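Long-range contacts in glutathione S-transferase-3 (Necator americanus, PDB 3W8S), which probably conjugates glutathione to electrophilic substrates, with release of a halide ion, as a sigma-class glutathione S-transferase: residues I21-G26 with N191-K196; A86-I91 with S152-D157; N100-F105 with N122-P127. All blocks are in the same frame, centred on the assembly; numbering follows the deposited sequence.

Contact 1: residues I21-G26 with N191-K196; sequences IFVLAG and NPALKK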
loop_
_atom_site.group_PDB
_atom_site.type_symbol
_atom_site.label_atom_id
_atom_site.label_comp_id
_atom_site.label_asym_id
_atom_site.label_seq_id
_atom_site.Cartn_x
_atom_site.Cartn_y
_atom_site.Cartn_z
ATOM N N ILE A 21 -5.065 14.287 -9.791
ATOM C CA ILE A 21 -5.319 13.426 -10.964
ATOM C C ILE A 21 -6.589 13.854 -11.736
ATOM O O ILE A 21 -6.548 13.995 -12.976
ATOM C CB ILE A 21 -5.366 11.940 -10.632
ATOM C CG1 ILE A 21 -3.981 11.477 -10.087
ATOM C CG2 ILE A 21 -5.722 11.129 -11.889
ATOM C CD1 ILE A 21 -4.106 10.231 -9.185
ATOM N N PHE A 22 -7.650 14.139 -11.007
ATOM C CA PHE A 22 -8.883 14.719 -11.630
ATOM C C PHE A 22 -8.537 16.036 -12.304
ATOM O O PHE A 22 -8.960 16.268 -13.445
ATOM C CB PHE A 22 -9.993 14.957 -10.600
ATOM C CG PHE A 22 -10.715 13.717 -10.196
ATOM C CD1 PHE A 22 -11.402 12.954 -11.141
ATOM C CD2 PHE A 22 -10.769 13.325 -8.862
ATOM C CE1 PHE A 22 -12.055 11.758 -10.764
ATOM C CE2 PHE A 22 -11.443 12.149 -8.481
ATOM C CZ PHE A 22 -12.131 11.380 -9.427
ATOM N N VAL A 23 -7.755 16.876 -11.626
ATOM C CA VAL A 23 -7.328 18.174 -12.218
ATOM C C VAL A 23 -6.617 17.994 -13.574
ATOM O O VAL A 23 -7.036 18.586 -14.624
ATOM C CB VAL A 23 -6.497 19.027 -11.241
ATOM C CG1 VAL A 23 -5.825 20.185 -11.982
ATOM C CG2 VAL A 23 -7.391 19.544 -10.127
ATOM N N LEU A 24 -5.623 17.126 -13.600
ATOM C CA LEU A 24 -4.898 16.876 -14.809
ATOM C C LEU A 24 -5.763 16.290 -15.902
ATOM O O LEU A 24 -5.485 16.512 -17.108
ATOM C CB LEU A 24 -3.721 15.881 -14.530
ATOM C CG LEU A 24 -2.538 16.444 -13.690
ATOM C CD1 LEU A 24 -1.642 15.271 -13.248
ATOM C CD2 LEU A 24 -1.613 17.446 -14.356
ATOM N N ALA A 25 -6.764 15.499 -15.510
ATOM C CA ALA A 25 -7.603 14.836 -16.494
ATOM C C ALA A 25 -8.605 15.851 -17.001
ATOM O O ALA A 25 -9.260 15.571 -17.961
ATOM C CB ALA A 25 -8.358 13.662 -15.855
ATOM N N GLY A 26 -8.819 16.980 -16.324
ATOM C CA GLY A 26 -9.955 17.820 -16.761
ATOM C C GLY A 26 -11.286 17.259 -16.297
ATOM O O GLY A 26 -12.342 17.606 -16.848
ATOM N N ASN A 191 3.741 22.090 -14.330
ATOM C CA ASN A 191 2.554 21.645 -15.124
ATOM C C ASN A 191 1.392 22.694 -14.989
ATOM O O ASN A 191 1.005 23.020 -13.884
ATOM C CB ASN A 191 2.040 20.232 -14.763
ATOM C CG ASN A 191 0.773 19.878 -15.529
ATOM O OD1 ASN A 191 -0.269 20.382 -15.251
ATOM N ND2 ASN A 191 0.871 18.973 -16.448
ATOM N N PRO A 192 0.915 23.296 -16.115
ATOM C CA PRO A 192 -0.015 24.454 -15.964
ATOM C C PRO A 192 -1.331 24.114 -15.231
ATOM O O PRO A 192 -1.797 24.933 -14.421
ATOM C CB PRO A 192 -0.353 24.874 -17.441
ATOM C CG PRO A 192 0.780 24.322 -18.257
ATOM C CD PRO A 192 1.270 23.031 -17.539
ATOM N N ALA A 193 -1.919 22.936 -15.509
ATOM C CA ALA A 193 -3.106 22.517 -14.779
ATOM C C ALA A 193 -2.830 22.407 -13.248
ATOM O O ALA A 193 -3.604 22.847 -12.404
ATOM C CB ALA A 193 -3.611 21.191 -15.340
ATOM N N LEU A 194 -1.714 21.762 -12.868
ATOM C CA LEU A 194 -1.427 21.685 -11.400
ATOM C C LEU A 194 -1.154 22.983 -10.759
ATOM O O LEU A 194 -1.477 23.251 -9.584
ATOM C CB LEU A 194 -0.137 20.875 -11.155
ATOM C CG LEU A 194 -0.147 19.399 -11.418
ATOM C CD1 LEU A 194 1.056 18.747 -10.590
ATOM C CD2 LEU A 194 -1.475 18.952 -10.839
ATOM N N LYS A 195 -0.385 23.780 -11.477
ATOM C CA LYS A 195 0.009 25.075 -10.939
ATOM C C LYS A 195 -1.236 25.924 -10.607
ATOM O O LYS A 195 -1.308 26.613 -9.568
ATOM C CB LYS A 195 0.933 25.743 -11.991
ATOM C CG LYS A 195 1.397 27.153 -11.604
ATOM C CD LYS A 195 2.348 27.618 -12.708
ATOM C CE LYS A 195 3.336 28.667 -12.234
ATOM N NZ LYS A 195 2.517 29.883 -12.144
ATOM N N LYS A 196 -2.219 25.904 -11.494
ATOM C CA LYS A 196 -3.466 26.652 -11.256
ATOM C C LYS A 196 -4.281 26.032 -10.110
ATOM O O LYS A 196 -4.882 26.734 -9.294
ATOM C CB LYS A 196 -4.297 26.665 -12.571
ATOM C CG LYS A 196 -5.726 27.215 -12.472
ATOM C CD LYS A 196 -5.951 28.699 -12.752
ATOM C CE LYS A 196 -7.475 29.062 -12.842
ATOM N NZ LYS A 196 -8.225 29.073 -14.179
#

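Contact 2: residues A86-I91 with S152-D157; sequences ALVDSI and SLTFAD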
loop_
_atom_site.group_PDB
_atom_site.type_symbol
_atom_site.label_atom_id
_atom_site.label_comp_id
_atom_site.label_asym_id
_atom_site.label_seq_id
_atom_site.Cartn_x
_atom_site.Cartn_y
_atom_site.Cartn_z
ATOM N N ALA A 86 3.666 -1.337 -12.465
ATOM C CA ALA A 86 4.210 -1.981 -11.271
ATOM C C ALA A 86 5.340 -1.108 -10.643
ATOM O O ALA A 86 5.387 -0.921 -9.436
ATOM C CB ALA A 86 4.723 -3.396 -11.641
ATOM N N LEU A 87 6.223 -0.517 -11.454
ATOM C CA LEU A 87 7.217 0.396 -10.898
ATOM C C LEU A 87 6.558 1.597 -10.215
ATOM O O LEU A 87 6.944 2.015 -9.137
ATOM C CB LEU A 87 8.176 0.900 -12.050
ATOM C CG LEU A 87 9.078 -0.193 -12.659
ATOM C CD1 LEU A 87 9.958 0.413 -13.824
ATOM C CD2 LEU A 87 10.059 -0.767 -11.581
ATOM N N VAL A 88 5.538 2.148 -10.832
ATOM C CA VAL A 88 4.821 3.262 -10.239
ATOM C C VAL A 88 4.265 2.824 -8.900
ATOM O O VAL A 88 4.434 3.503 -7.908
ATOM C CB VAL A 88 3.690 3.753 -11.201
ATOM C CG1 VAL A 88 2.722 4.704 -10.461
ATOM C CG2 VAL A 88 4.325 4.508 -12.410
ATOM N N ASP A 89 3.612 1.666 -8.863
ATOM C CA ASP A 89 3.073 1.091 -7.593
ATOM C C ASP A 89 4.177 0.885 -6.548
ATOM O O ASP A 89 3.958 1.181 -5.385
ATOM C CB ASP A 89 2.457 -0.265 -7.868
ATOM C CG ASP A 89 1.130 -0.165 -8.632
ATOM O OD1 ASP A 89 0.600 0.948 -8.796
ATOM O OD2 ASP A 89 0.575 -1.211 -9.036
ATOM N N SER A 90 5.350 0.416 -6.960
ATOM C CA SER A 90 6.431 0.118 -5.960
ATOM C C SER A 90 6.869 1.461 -5.333
ATOM O O SER A 90 7.132 1.570 -4.139
ATOM C CB SER A 90 7.652 -0.606 -6.634
ATOM O OG SER A 90 8.481 0.286 -7.427
ATOM N N ILE A 91 6.925 2.518 -6.164
ATOM C CA ILE A 91 7.353 3.809 -5.656
ATOM C C ILE A 91 6.326 4.396 -4.677
ATOM O O ILE A 91 6.727 4.952 -3.589
ATOM C CB ILE A 91 7.634 4.868 -6.811
ATOM C CG1 ILE A 91 8.964 4.549 -7.549
ATOM C CG2 ILE A 91 7.648 6.270 -6.195
ATOM C CD1 ILE A 91 9.104 5.308 -8.880
ATOM N N SER A 152 6.740 10.120 -19.176
ATOM C CA SER A 152 5.803 11.131 -18.800
ATOM C C SER A 152 5.317 10.992 -17.374
ATOM O O SER A 152 5.719 10.096 -16.653
ATOM C CB SER A 152 4.649 11.134 -19.801
ATOM O OG SER A 152 4.109 9.852 -19.850
ATOM N N LEU A 153 4.534 11.976 -16.960
ATOM C CA LEU A 153 4.048 12.129 -15.618
ATOM C C LEU A 153 3.200 10.938 -15.188
ATOM O O LEU A 153 2.331 10.499 -15.929
ATOM C CB LEU A 153 3.165 13.381 -15.643
ATOM C CG LEU A 153 2.726 13.883 -14.254
ATOM C CD1 LEU A 153 3.912 14.534 -13.573
ATOM C CD2 LEU A 153 1.625 14.923 -14.461
ATOM N N THR A 154 3.431 10.421 -13.983
ATOM C CA THR A 154 2.531 9.441 -13.395
ATOM C C THR A 154 2.181 9.900 -11.971
ATOM O O THR A 154 2.761 10.847 -11.474
ATOM C CB THR A 154 3.186 8.047 -13.314
ATOM O OG1 THR A 154 4.309 8.074 -12.375
ATOM C CG2 THR A 154 3.619 7.586 -14.759
ATOM N N PHE A 155 1.228 9.234 -11.324
ATOM C CA PHE A 155 0.888 9.664 -9.986
ATOM C C PHE A 155 2.039 9.416 -8.977
ATOM O O PHE A 155 2.046 10.021 -7.918
ATOM C CB PHE A 155 -0.490 9.140 -9.506
ATOM C CG PHE A 155 -0.552 7.665 -9.223
ATOM C CD1 PHE A 155 -0.617 6.707 -10.243
ATOM C CD2 PHE A 155 -0.588 7.216 -7.909
ATOM C CE1 PHE A 155 -0.728 5.343 -9.983
ATOM C CE2 PHE A 155 -0.645 5.822 -7.652
ATOM C CZ PHE A 155 -0.698 4.882 -8.685
ATOM N N ALA A 156 3.014 8.554 -9.314
ATOM C CA ALA A 156 4.183 8.529 -8.429
ATOM C C ALA A 156 4.874 9.913 -8.395
ATOM O O ALA A 156 5.283 10.352 -7.326
ATOM C CB ALA A 156 5.195 7.425 -8.833
ATOM N N ASP A 157 5.013 10.570 -9.556
ATOM C CA ASP A 157 5.622 11.922 -9.642
ATOM C C ASP A 157 4.795 12.870 -8.759
ATOM O O ASP A 157 5.313 13.729 -7.981
ATOM C CB ASP A 157 5.579 12.421 -11.111
ATOM C CG ASP A 157 6.502 11.658 -11.972
ATOM O OD1 ASP A 157 7.709 11.651 -11.617
ATOM O OD2 ASP A 157 6.092 11.050 -13.026
#

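Contact 3: residues N100-F105 with N122-P127; sequences NEIRPF and NEVFLP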
loop_
_atom_site.group_PDB
_atom_site.type_symbol
_atom_site.label_atom_id
_atom_site.label_comp_id
_atom_site.label_asym_id
_atom_site.label_seq_id
_atom_site.Cartn_x
_atom_site.Cartn_y
_atom_site.Cartn_z
ATOM N N ASN A 100 4.843 6.341 6.997
ATOM C CA ASN A 100 4.744 5.594 8.248
ATOM C C ASN A 100 5.996 5.814 9.132
ATOM O O ASN A 100 5.877 5.912 10.330
ATOM C CB ASN A 100 4.430 4.079 7.985
ATOM C CG ASN A 100 2.957 3.854 7.487
ATOM O OD1 ASN A 100 2.047 4.592 7.868
ATOM N ND2 ASN A 100 2.731 2.839 6.634
ATOM N N GLU A 101 7.175 5.943 8.533
ATOM C CA GLU A 101 8.371 6.067 9.305
ATOM C C GLU A 101 8.421 7.472 10.021
ATOM O O GLU A 101 8.895 7.574 11.144
ATOM C CB GLU A 101 9.603 5.866 8.421
ATOM C CG GLU A 101 10.899 5.994 9.166
ATOM C CD GLU A 101 12.136 5.872 8.248
ATOM O OE1 GLU A 101 11.985 5.685 7.022
ATOM O OE2 GLU A 101 13.258 5.983 8.739
ATOM N N ILE A 102 7.930 8.507 9.382
ATOM C CA ILE A 102 7.973 9.823 9.988
ATOM C C ILE A 102 6.725 10.169 10.821
ATOM O O ILE A 102 6.535 11.310 11.216
ATOM C CB ILE A 102 8.247 10.878 8.946
ATOM C CG1 ILE A 102 7.061 10.948 7.956
ATOM C CG2 ILE A 102 9.554 10.518 8.202
ATOM C CD1 ILE A 102 7.139 12.153 7.027
ATOM N N ARG A 103 5.875 9.186 11.062
ATOM C CA ARG A 103 4.696 9.355 11.905
ATOM C C ARG A 103 4.963 10.156 13.197
ATOM O O ARG A 103 4.226 11.096 13.453
ATOM C CB ARG A 103 4.131 7.988 12.313
ATOM C CG ARG A 103 2.794 8.119 13.023
ATOM C CD ARG A 103 2.149 6.771 13.291
ATOM N NE ARG A 103 0.765 6.991 13.699
ATOM C CZ ARG A 103 0.367 7.075 14.966
ATOM N NH1 ARG A 103 1.249 6.950 15.953
ATOM N NH2 ARG A 103 -0.910 7.282 15.243
ATOM N N PRO A 104 5.995 9.785 14.001
ATOM C CA PRO A 104 6.263 10.484 15.258
ATOM C C PRO A 104 6.474 11.990 15.019
ATOM O O PRO A 104 6.003 12.816 15.825
ATOM C CB PRO A 104 7.599 9.867 15.739
ATOM C CG PRO A 104 7.601 8.502 15.162
ATOM C CD PRO A 104 7.004 8.718 13.777
ATOM N N PHE A 105 7.145 12.338 13.918
ATOM C CA PHE A 105 7.334 13.727 13.541
ATOM C C PHE A 105 6.017 14.315 13.134
ATOM O O PHE A 105 5.654 15.454 13.565
ATOM C CB PHE A 105 8.378 13.883 12.407
ATOM C CG PHE A 105 8.382 15.227 11.724
ATOM C CD1 PHE A 105 9.031 16.342 12.309
ATOM C CD2 PHE A 105 7.857 15.361 10.501
ATOM C CE1 PHE A 105 9.072 17.565 11.681
ATOM C CE2 PHE A 105 7.881 16.585 9.831
ATOM C CZ PHE A 105 8.488 17.708 10.420
ATOM N N ASN A 122 15.179 16.661 13.250
ATOM C CA ASN A 122 16.614 16.329 13.111
ATOM C C ASN A 122 16.800 14.810 13.124
ATOM O O ASN A 122 17.616 14.256 12.361
ATOM C CB ASN A 122 17.470 16.894 14.309
ATOM C CG ASN A 122 17.599 18.409 14.306
ATOM O OD1 ASN A 122 17.423 19.086 13.280
ATOM N ND2 ASN A 122 17.903 18.969 15.502
ATOM N N GLU A 123 16.036 14.136 13.963
ATOM C CA GLU A 123 16.293 12.718 14.191
ATOM C C GLU A 123 15.399 11.791 13.420
ATOM O O GLU A 123 15.764 10.673 13.190
ATOM C CB GLU A 123 16.121 12.352 15.680
ATOM C CG GLU A 123 17.101 13.075 16.559
ATOM C CD GLU A 123 17.093 12.605 18.026
ATOM O OE1 GLU A 123 16.410 11.623 18.400
ATOM O OE2 GLU A 123 17.857 13.215 18.793
ATOM N N VAL A 124 14.195 12.217 13.105
ATOM C CA VAL A 124 13.237 11.311 12.456
ATOM C C VAL A 124 12.983 11.784 11.001
ATOM O O VAL A 124 13.193 11.024 10.050
ATOM C CB VAL A 124 11.892 11.186 13.224
ATOM C CG1 VAL A 124 10.879 10.320 12.438
ATOM C CG2 VAL A 124 12.132 10.526 14.600
ATOM N N PHE A 125 12.548 13.010 10.823
ATOM C CA PHE A 125 12.139 13.417 9.519
ATOM C C PHE A 125 13.291 13.487 8.488
ATOM O O PHE A 125 13.246 12.899 7.380
ATOM C CB PHE A 125 11.414 14.767 9.586
ATOM C CG PHE A 125 10.971 15.243 8.231
ATOM C CD1 PHE A 125 9.938 14.575 7.533
ATOM C CD2 PHE A 125 11.602 16.281 7.603
ATOM C CE1 PHE A 125 9.515 14.952 6.244
ATOM C CE2 PHE A 125 11.197 16.667 6.289
ATOM C CZ PHE A 125 10.137 15.999 5.615
ATOM N N LEU A 126 14.319 14.280 8.794
ATOM C CA LEU A 126 15.358 14.470 7.799
ATOM C C LEU A 126 16.175 13.169 7.460
ATOM O O LEU A 126 16.435 12.918 6.311
ATOM C CB LEU A 126 16.310 15.639 8.212
ATOM C CG LEU A 126 15.635 17.028 7.966
ATOM C CD1 LEU A 126 16.342 18.210 8.731
ATOM C CD2 LEU A 126 15.413 17.322 6.474
ATOM N N PRO A 127 16.532 12.338 8.472
ATOM C CA PRO A 127 17.142 11.022 8.159
ATOM C C PRO A 127 16.201 10.135 7.319
ATOM O O PRO A 127 16.691 9.440 6.457
ATOM C CB PRO A 127 17.398 10.372 9.565
ATOM C CG PRO A 127 17.600 11.640 10.467
ATOM C CD PRO A 127 16.495 12.594 9.928
HETATM O O HOH W 1 14.373 8.285 10.484
#

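Contact 1: residues I21-G26 with N191-K196
Leu-24 and Val-23, near the end of helix 16-25 in the thioredoxin-like domain, meet the first turn of helix 192-200 from the all-helical domain, a helix-helix contact at the domain interface of the glutathione transferase fold. One methyl of Leu-24 does most of the touching. Its CD2 lies 3.4 Å from OD1 of Asn-191 and 3.8 Å from CG of Leu-194, so that it rests on the amide of one residue and the branch point of the other. Beside it, Val-23 CG1 approaches Ala-193 O at 3.5 Å and Ala-193 CB at 4.1 Å; CG1 is carried there by a chi1 of 167°, which sets it opposite the backbone N. The axes of segments 21-25 and 192-196 pass 9.0 Å apart at 128°, and the backbones come nearest at Leu-24 CA and Ala-193 CA, 5.9 Å apart. Further out, Leu-158 of helix 155-170 touches both Leu-24 and Leu-194, and a Schellman motif with Gly-26 at positive phi ends helix 16-25. At the other partner's start, Asn-191 is the N-cap, and its amide is thereby held against the Leu-24 methyl: OD1 accepts from Leu-194 N at 3.1 Å, in the carbonyl plane and on a lone pair.

Contact 2: residues A86-I91 with S152-D157
Val-88 of helix 82-101 packs against the N-terminal turn of helix 155-170, where Thr-154 and Asp-157 form a capping box, the N-capping motif that opens this core helix of the glutathione transferase C-terminal domain. The contact itself is apolar and buried. The two methyls of Val-88 divide the work: CG1 approaches Phe-155 CE1 at 3.5 Å, obliquely to the ring, and also reaches Ala-156 CB at 4.0 Å, whereas CG2 lies against Thr-154, 3.6 Å from OG1. One turn later, Ile-91 CG2 sits 3.8 Å from Ala-156 CB, so the alanine methyl is shared by both branched side chains. Phe-155 has its ring swung between its own backbone N and carbonyl carbon (chi1 71°), which brings CE1 and CZ to the valine. The same side chain also touches Ala-68 and Ala-72 of helix 64-75 and Ile-21 of helix 16-25, tying the two domains together.

One buried charge takes part. Asp-89 OD1 lies near Phe-155 CZ, with carboxylate and ring planes 60° apart, but its main partners are arginines: OD1 pairs with Arg-69 of the same chain and OD2 with Arg-69 of the second subunit, so this carboxylate joins the contact to the subunit interface.

Capping bonds hold the receiving turn in shape. Thr-154 OG1 takes a weak bond from Ala-156 N, while Asp-157, anchored through OD1 by His-184 and Leu-148 N, accepts from Thr-154 N at 2.9 Å on the anti lone pair of OD2.

Contact 3: residues N100-F105 with N122-P127
Phe-105 and Phe-125 form an offset stack between helix 103-109 and helix 117-143, two neighbouring parts of the all-helical domain. Their centroids are 4.7 Å apart and the planes are inclined by 25°, an overlap in which CD1 of Phe-125 comes 3.7 Å from CE2 of Phe-105. The displacement places Phe-125 CB, rather than its ring, over the centre of the Phe-105 face, a CH-pi contact 12° off the ring normal. In both residues CG lies anti to the backbone N, which turns each ring toward the partner segment.

Aliphatic packing extends the patch. Ile-102 CD1 meets the Phe-125 ring at its edge, in plane, 3.7 Å from CD1; Phe-167 makes an edge-to-face pair with the same ring. Val-124 points CG1 into the bend between helices 82-101 and 103-109, 3.6 Å from Glu-101 O and 3.8 Å from Ile-102 CA.

Polar atoms meet through water. One molecule donates to Glu-101 OE2 at 3.1 Å and to Val-124 O at 3.0 Å, and OE2 is also in a salt bridge with Lys-131, one of the residues of helix 117-143.

The chemistry thus separates into an aromatic and aliphatic interior and a hydrated, charged margin; the lysine would probably stabilise the carboxylate in its ionised form, with the water linking it to the backbone of the opposing helix.

Overall arrangement
The three contacts are nested along the chain: 100-105 with 122-127 lies inside the loop closed by 86-91 with 152-157, which lies inside that closed by 21-26 with 191-196. Contact 1 joins the thioredoxin-like domain to the last helix, 192-200, while contacts 2 and 3 lie within the helical domain and share helix 82-101. Contacts 1 and 2, with centres about 17 Å apart, meet directly: Leu-24 CD1 lies 3.5 Å from Leu-153 CD2, so the two contacts adjoin at the domain boundary. Contact 3 stands apart, its centre about 23 Å from that of contact 2 and about 30 Å from that of contact 1, and lies on the opposite side of the chain's centre from contact 1.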